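Local coordinates for pullulanase (Bacillus acidopullulyticus, PDB 2WAN), which probably hydrolyses alpha-1,6-glucosidic linkages in pullulan and branched starch, using a catalytic barrel of the alpha-amylase family, at residues A[557-560]-A[561-564]; A[621-624]-A[625-628]; A[658-662]-A[663-667]. All blocks are in the same frame, centred on the assembly; numbering follows the deposited sequence.

Interaction 1. Residues A[557-560]-A[561-564]; sequences TFDV and MVSD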
# COMPACT_ATOMS: atom_id res chain seq x y z
N THR A 557 -5.95 -10.28 -3.66
CA THR A 557 -6.10 -11.64 -3.09
C THR A 557 -5.38 -12.66 -3.95
O THR A 557 -4.96 -12.36 -5.07
CB THR A 557 -7.57 -12.08 -2.94
OG1 THR A 557 -8.18 -12.10 -4.24
CG2 THR A 557 -8.33 -11.15 -2.02
N PHE A 558 -5.22 -13.87 -3.42
CA PHE A 558 -4.45 -14.93 -4.11
C PHE A 558 -4.94 -15.19 -5.54
O PHE A 558 -4.14 -15.49 -6.45
CB PHE A 558 -4.47 -16.22 -3.27
CG PHE A 558 -5.75 -17.00 -3.37
CD1 PHE A 558 -6.88 -16.61 -2.66
CD2 PHE A 558 -5.83 -18.11 -4.22
CE1 PHE A 558 -8.08 -17.32 -2.77
CE2 PHE A 558 -7.01 -18.83 -4.32
CZ PHE A 558 -8.14 -18.43 -3.60
N ASP A 559 -6.25 -15.09 -5.74
CA ASP A 559 -6.86 -15.24 -7.06
C ASP A 559 -8.24 -14.61 -7.00
O ASP A 559 -8.70 -14.15 -5.93
CB ASP A 559 -6.99 -16.73 -7.42
CG ASP A 559 -7.01 -16.99 -8.93
OD1 ASP A 559 -7.12 -16.04 -9.74
OD2 ASP A 559 -6.91 -18.18 -9.30
N VAL A 560 -8.89 -14.59 -8.16
CA VAL A 560 -10.28 -14.16 -8.27
C VAL A 560 -11.13 -15.33 -8.73
O VAL A 560 -10.58 -16.41 -9.04
CB VAL A 560 -10.45 -12.99 -9.26
CG1 VAL A 560 -9.83 -11.74 -8.67
CG2 VAL A 560 -9.82 -13.35 -10.62
N MET A 561 -12.44 -15.11 -8.77
CA MET A 561 -13.44 -16.11 -9.19
C MET A 561 -13.62 -17.27 -8.20
O MET A 561 -14.76 -17.63 -7.87
CB MET A 561 -13.16 -16.63 -10.62
CG MET A 561 -13.50 -15.61 -11.71
SD MET A 561 -12.74 -16.00 -13.30
CE MET A 561 -13.19 -17.73 -13.53
N VAL A 562 -12.51 -17.85 -7.74
CA VAL A 562 -12.52 -18.91 -6.73
C VAL A 562 -12.35 -18.36 -5.30
O VAL A 562 -12.39 -19.12 -4.32
CB VAL A 562 -11.42 -19.98 -7.00
CG1 VAL A 562 -11.75 -20.80 -8.27
CG2 VAL A 562 -10.02 -19.35 -7.07
N SER A 563 -12.17 -17.05 -5.21
CA SER A 563 -12.01 -16.38 -3.92
C SER A 563 -13.36 -16.27 -3.22
O SER A 563 -14.39 -16.19 -3.87
CB SER A 563 -11.40 -14.98 -4.11
OG SER A 563 -12.26 -14.08 -4.78
N ASP A 564 -13.35 -16.31 -1.89
CA ASP A 564 -14.59 -16.12 -1.12
C ASP A 564 -15.30 -14.81 -1.50
O ASP A 564 -16.53 -14.80 -1.63
CB ASP A 564 -14.31 -16.19 0.38
CG ASP A 564 -13.78 -17.55 0.79
OD1 ASP A 564 -14.40 -18.56 0.38
OD2 ASP A 564 -12.73 -17.63 1.47
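A classic gamma turn centred on Met561 joins Val560 to Val562 in the loop that follows barrel strand 547-552, just beyond the DVVYNH run that matches the first conserved region of the alpha-amylase family, and delivers the chain into helix 564-568. Val562 N donates to Val560 O at 2.7 Å, arriving almost at right angles to the C=O bond (92°) and well above the carbonyl plane, as so tight a turn requires. The reversal brings Val562 back over the residues before it. CG1 of Val562 stands anti to the carbonyl carbon (chi1 -69°), which puts CG2 between the backbone N and the carbonyl carbon, facing Phe558; the two side chains cross nearly perpendicularly, CZ of Phe558 lying 4.1 Å from CG2 of Val562. The same methyl also reaches the carboxylate of Asp559, whose OD2 is 4.0 Å from Val562 CG2, while OD1 of Asp559 takes a weak bond from Val560 N. An aspartate suits this place because its short arm can turn back to the next backbone N-H.

Two small hydroxyl residues meet at Asp559 O. Thr557 OG1 donates to this oxygen at 2.7 Å, from 38° above the carbonyl plane, and Ser563 packs its CB 3.4 Å from Asp559 O. Both hydroxyls are also hydrogen-bonded to the OH of Tyr574, so one phenol ties the start of the bend to its end. Ser563 is the N-cap of helix 564-568, and its OG accepts a weak bond from Asp566 N; the carboxylate of Asp566 receives Met561 N. Since the lone bond across the gamma turn is strongly bent at its acceptor, the loop probably owes its shape as much to these hydroxyl and carboxylate bonds as to the turn itself.

Interaction 2. Residues A[621-624]-A[625-628]; sequences FDLM and ALLG
Phe621 touches Leu627 through one side of its ring, CD1 of the phenylalanine standing 3.6 Å from CD1 of the leucine, with the two side chains crossing at about a right angle. The pair bridges a loop of the catalytic barrel: Phe621 ends strand 618-621, and Leu627 closes a short helical run leading to helix 629-642, whose Met632 packs on both. The sequence GFRFD at this strand end matches conserved region II of the alpha-amylase family, in which relatives carry their catalytic nucleophile. The carboxylate of Asp622 takes no part in the contact and is held by Arg620 in a salt bridge and by Asn555 in a hydrogen bond.

After Leu623, which adopts left-handed backbone angles, the chain winds through overlapping beta turns of 3-10 pattern. Leu626 N donates to Leu623 O at 3.0 Å, and Leu627 N to Met624 O at 2.8 Å, the latter with an N-H...O angle of 148°. A longer bond, 3.3 Å from Gly628 N to Ala625 O, continues the series. One winding brings Leu623 and Leu626 side by side, pointing the same way, with CB of Leu623 3.8 Å from CD1 of Leu626. In Leu627, chi1 of -58° turns the side chain back along the chain, and with chi2 extended its CD1 ends at the phenylalanine; Met624, bent at its thioether, packs on Met632. Branched and flexible apolar chains suit so buried a corner. Gly628, the N-cap residue of helix 629-642, has backbone angles (phi 89°) at which any side chain's CB would collide with Leu627 O.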
# COMPACT_ATOMS: atom_id res chain seq x y z
N PHE A 621 1.96 -1.64 4.89
CA PHE A 621 1.01 -1.91 3.80
C PHE A 621 1.71 -2.18 2.47
O PHE A 621 2.30 -1.28 1.85
CB PHE A 621 -0.01 -0.76 3.69
CG PHE A 621 -0.91 -0.63 4.90
CD1 PHE A 621 -2.09 -1.39 4.99
CD2 PHE A 621 -0.58 0.24 5.94
CE1 PHE A 621 -2.92 -1.28 6.12
CE2 PHE A 621 -1.41 0.36 7.09
CZ PHE A 621 -2.59 -0.39 7.16
N ASP A 622 1.69 -3.45 2.07
CA ASP A 622 2.19 -3.88 0.76
C ASP A 622 1.49 -3.06 -0.33
O ASP A 622 0.28 -2.85 -0.27
CB ASP A 622 1.90 -5.37 0.57
CG ASP A 622 2.51 -5.93 -0.68
OD1 ASP A 622 3.75 -6.05 -0.73
OD2 ASP A 622 1.74 -6.27 -1.61
N LEU A 623 2.26 -2.58 -1.31
CA LEU A 623 1.71 -1.74 -2.41
C LEU A 623 0.62 -0.78 -1.93
O LEU A 623 -0.47 -0.70 -2.49
CB LEU A 623 1.22 -2.63 -3.57
CG LEU A 623 2.24 -3.61 -4.15
CD1 LEU A 623 1.63 -4.46 -5.25
CD2 LEU A 623 3.49 -2.88 -4.67
N MET A 624 0.95 -0.02 -0.88
CA MET A 624 0.03 0.91 -0.24
C MET A 624 -0.60 1.94 -1.19
O MET A 624 -1.76 2.36 -1.00
CB MET A 624 0.76 1.62 0.90
CG MET A 624 -0.19 2.50 1.74
SD MET A 624 0.64 3.18 3.18
CE MET A 624 1.78 4.34 2.40
N ALA A 625 0.15 2.34 -2.23
CA ALA A 625 -0.39 3.28 -3.23
C ALA A 625 -1.77 2.82 -3.72
O ALA A 625 -2.68 3.64 -3.86
CB ALA A 625 0.57 3.41 -4.41
N LEU A 626 -1.91 1.51 -3.94
CA LEU A 626 -3.18 0.92 -4.41
C LEU A 626 -4.36 1.09 -3.47
O LEU A 626 -5.52 1.04 -3.91
CB LEU A 626 -2.99 -0.57 -4.69
CG LEU A 626 -1.99 -0.95 -5.79
CD1 LEU A 626 -1.85 -2.45 -5.83
CD2 LEU A 626 -2.47 -0.41 -7.16
N LEU A 627 -4.10 1.27 -2.17
CA LEU A 627 -5.21 1.39 -1.21
C LEU A 627 -5.92 2.74 -1.29
O LEU A 627 -7.10 2.85 -0.94
CB LEU A 627 -4.74 1.08 0.22
CG LEU A 627 -4.12 -0.32 0.37
CD1 LEU A 627 -3.65 -0.52 1.81
CD2 LEU A 627 -5.09 -1.46 -0.05
N GLY A 628 -5.21 3.75 -1.77
CA GLY A 628 -5.79 5.08 -1.97
C GLY A 628 -5.70 6.00 -0.77
O GLY A 628 -5.71 5.55 0.40

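Interaction 3. Residues A[658-662]-A[663-667]; sequences SGLSS and DQLVT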
# COMPACT_ATOMS: atom_id res chain seq x y z
N SER A 658 -2.88 0.43 -12.56
CA SER A 658 -4.00 0.35 -11.64
C SER A 658 -5.28 0.96 -12.22
O SER A 658 -5.22 1.92 -13.00
CB SER A 658 -3.67 1.02 -10.30
OG SER A 658 -4.82 1.07 -9.49
N GLY A 659 -6.42 0.39 -11.83
CA GLY A 659 -7.73 0.96 -12.14
C GLY A 659 -8.02 2.25 -11.37
O GLY A 659 -8.86 3.06 -11.80
N LEU A 660 -7.33 2.45 -10.25
CA LEU A 660 -7.55 3.64 -9.43
C LEU A 660 -6.93 4.88 -10.09
O LEU A 660 -5.80 4.83 -10.59
CB LEU A 660 -6.95 3.44 -8.03
CG LEU A 660 -7.32 4.47 -6.97
CD1 LEU A 660 -8.82 4.44 -6.64
CD2 LEU A 660 -6.48 4.27 -5.69
N SER A 661 -7.66 6.00 -10.05
CA SER A 661 -7.15 7.25 -10.62
C SER A 661 -5.87 7.72 -9.93
O SER A 661 -5.72 7.57 -8.70
CB SER A 661 -8.21 8.35 -10.58
OG SER A 661 -8.54 8.68 -9.24
N SER A 662 -4.94 8.28 -10.70
CA SER A 662 -3.63 8.66 -10.15
C SER A 662 -3.73 9.68 -9.01
O SER A 662 -2.84 9.75 -8.16
CB SER A 662 -2.69 9.16 -11.26
OG SER A 662 -2.85 10.54 -11.50
N ASP A 663 -4.82 10.45 -8.98
CA ASP A 663 -5.08 11.45 -7.93
C ASP A 663 -5.31 10.82 -6.56
O ASP A 663 -5.20 11.49 -5.53
CB ASP A 663 -6.33 12.27 -8.29
CG ASP A 663 -6.09 13.21 -9.43
OD1 ASP A 663 -5.01 13.15 -10.04
OD2 ASP A 663 -7.00 14.02 -9.72
N GLN A 664 -5.67 9.53 -6.56
CA GLN A 664 -5.92 8.84 -5.29
C GLN A 664 -4.78 7.90 -4.89
O GLN A 664 -4.68 7.51 -3.72
CB GLN A 664 -7.28 8.12 -5.29
CG GLN A 664 -8.46 9.02 -4.84
CD GLN A 664 -8.36 9.48 -3.37
OE1 GLN A 664 -8.21 8.66 -2.45
NE2 GLN A 664 -8.44 10.78 -3.15
N LEU A 665 -3.91 7.56 -5.84
CA LEU A 665 -2.80 6.63 -5.56
C LEU A 665 -1.87 7.26 -4.53
O LEU A 665 -1.54 8.44 -4.63
CB LEU A 665 -2.03 6.26 -6.83
CG LEU A 665 -2.73 5.35 -7.84
CD1 LEU A 665 -1.91 5.28 -9.11
CD2 LEU A 665 -2.95 3.93 -7.28
N VAL A 666 -1.48 6.48 -3.52
CA VAL A 666 -0.59 7.01 -2.49
C VAL A 666 0.88 6.86 -2.91
O VAL A 666 1.61 6.01 -2.42
CB VAL A 666 -0.83 6.41 -1.08
CG1 VAL A 666 -0.17 7.29 0.01
CG2 VAL A 666 -2.33 6.24 -0.80
N THR A 667 1.28 7.72 -3.85
CA THR A 667 2.69 7.84 -4.26
C THR A 667 3.38 8.85 -3.34
O THR A 667 2.73 9.46 -2.50
CB THR A 667 2.78 8.30 -5.74
OG1 THR A 667 1.93 9.43 -5.93
CG2 THR A 667 2.32 7.18 -6.67
O HOH W 1 -0.04 9.60 -7.86
O HOH W 2 -2.53 12.72 -9.97
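Apolar packing gathers on Leu665, which meets Leu660 in the long loop between barrel strands 647-650 and 677-679. The two side chains run past each other in opposite directions, with their CD2 methyls, one from Leu660 and one from Leu665, 3.9 Å apart. The CD2 of Leu660 also rests 4.0 Å from CB of Gln664, crossing that side chain at a slant. With chi1 at -71° the Leu665 side chain folds beside its own backbone N, and its two methyls part there: CD1 lies 3.9 Å from Ser662 CA, while CD2 also approaches the hydroxyl of Ser658. Were an alanine to stand at Leu665, CD2 of Leu660 would lose its methyl neighbour, and a gap is likely to open in which the Leu660 side chain could shift.

Backbone bonds shape the loop. Ser662 and Asp663 occupy the middle of a type I beta turn closed by Gln664 N, which donates to Ser661 O at 2.9 Å. Leu665 N is shared weakly between Ser661 O and Ser662 O, and Val666 is the centre of an inverse gamma turn.

Side-chain polar groups and water complete the account. Ser658 forms an ST turn, its OG accepting Leu660 N at 3.0 Å while also hydrogen-bonded to Glu591. Gln664 turns its amide away, bent at chi2, and its OE1 receives Asp630 N at the start of helix 629-642. One water donates a hydrogen bond to Ser662 O and is also hydrogen-bonded to Thr667 OG1, each at 2.8 Å, spanning five residues. With several backbone bonds weak, this loop appears to keep its form through small polar residues that turn tightly and the contact between Leu660 and Leu665 across the bend.

In the fold
Interactions 1, 2 and 3 lie in loops following the third, fourth and fifth strands of the eight-stranded parallel barrel. Interaction 2, near the centre of the chain, is the buried one, and its side chains are almost wholly apolar; interaction 3 is a surface bend of several serines, bridged by water, and interaction 1, partly buried, mixes hydroxyls and carboxylates with apolar groups. Interactions 2 and 3 touch: Ala625 O probably accepts Val666 N at 3.1 Å, and Leu626 packs on Ser658. Both also meet helix 629-642, which follows 621-628 directly. Interaction 1 leads into its own helix 564-568, with nearest atoms about 9 Å from interaction 2.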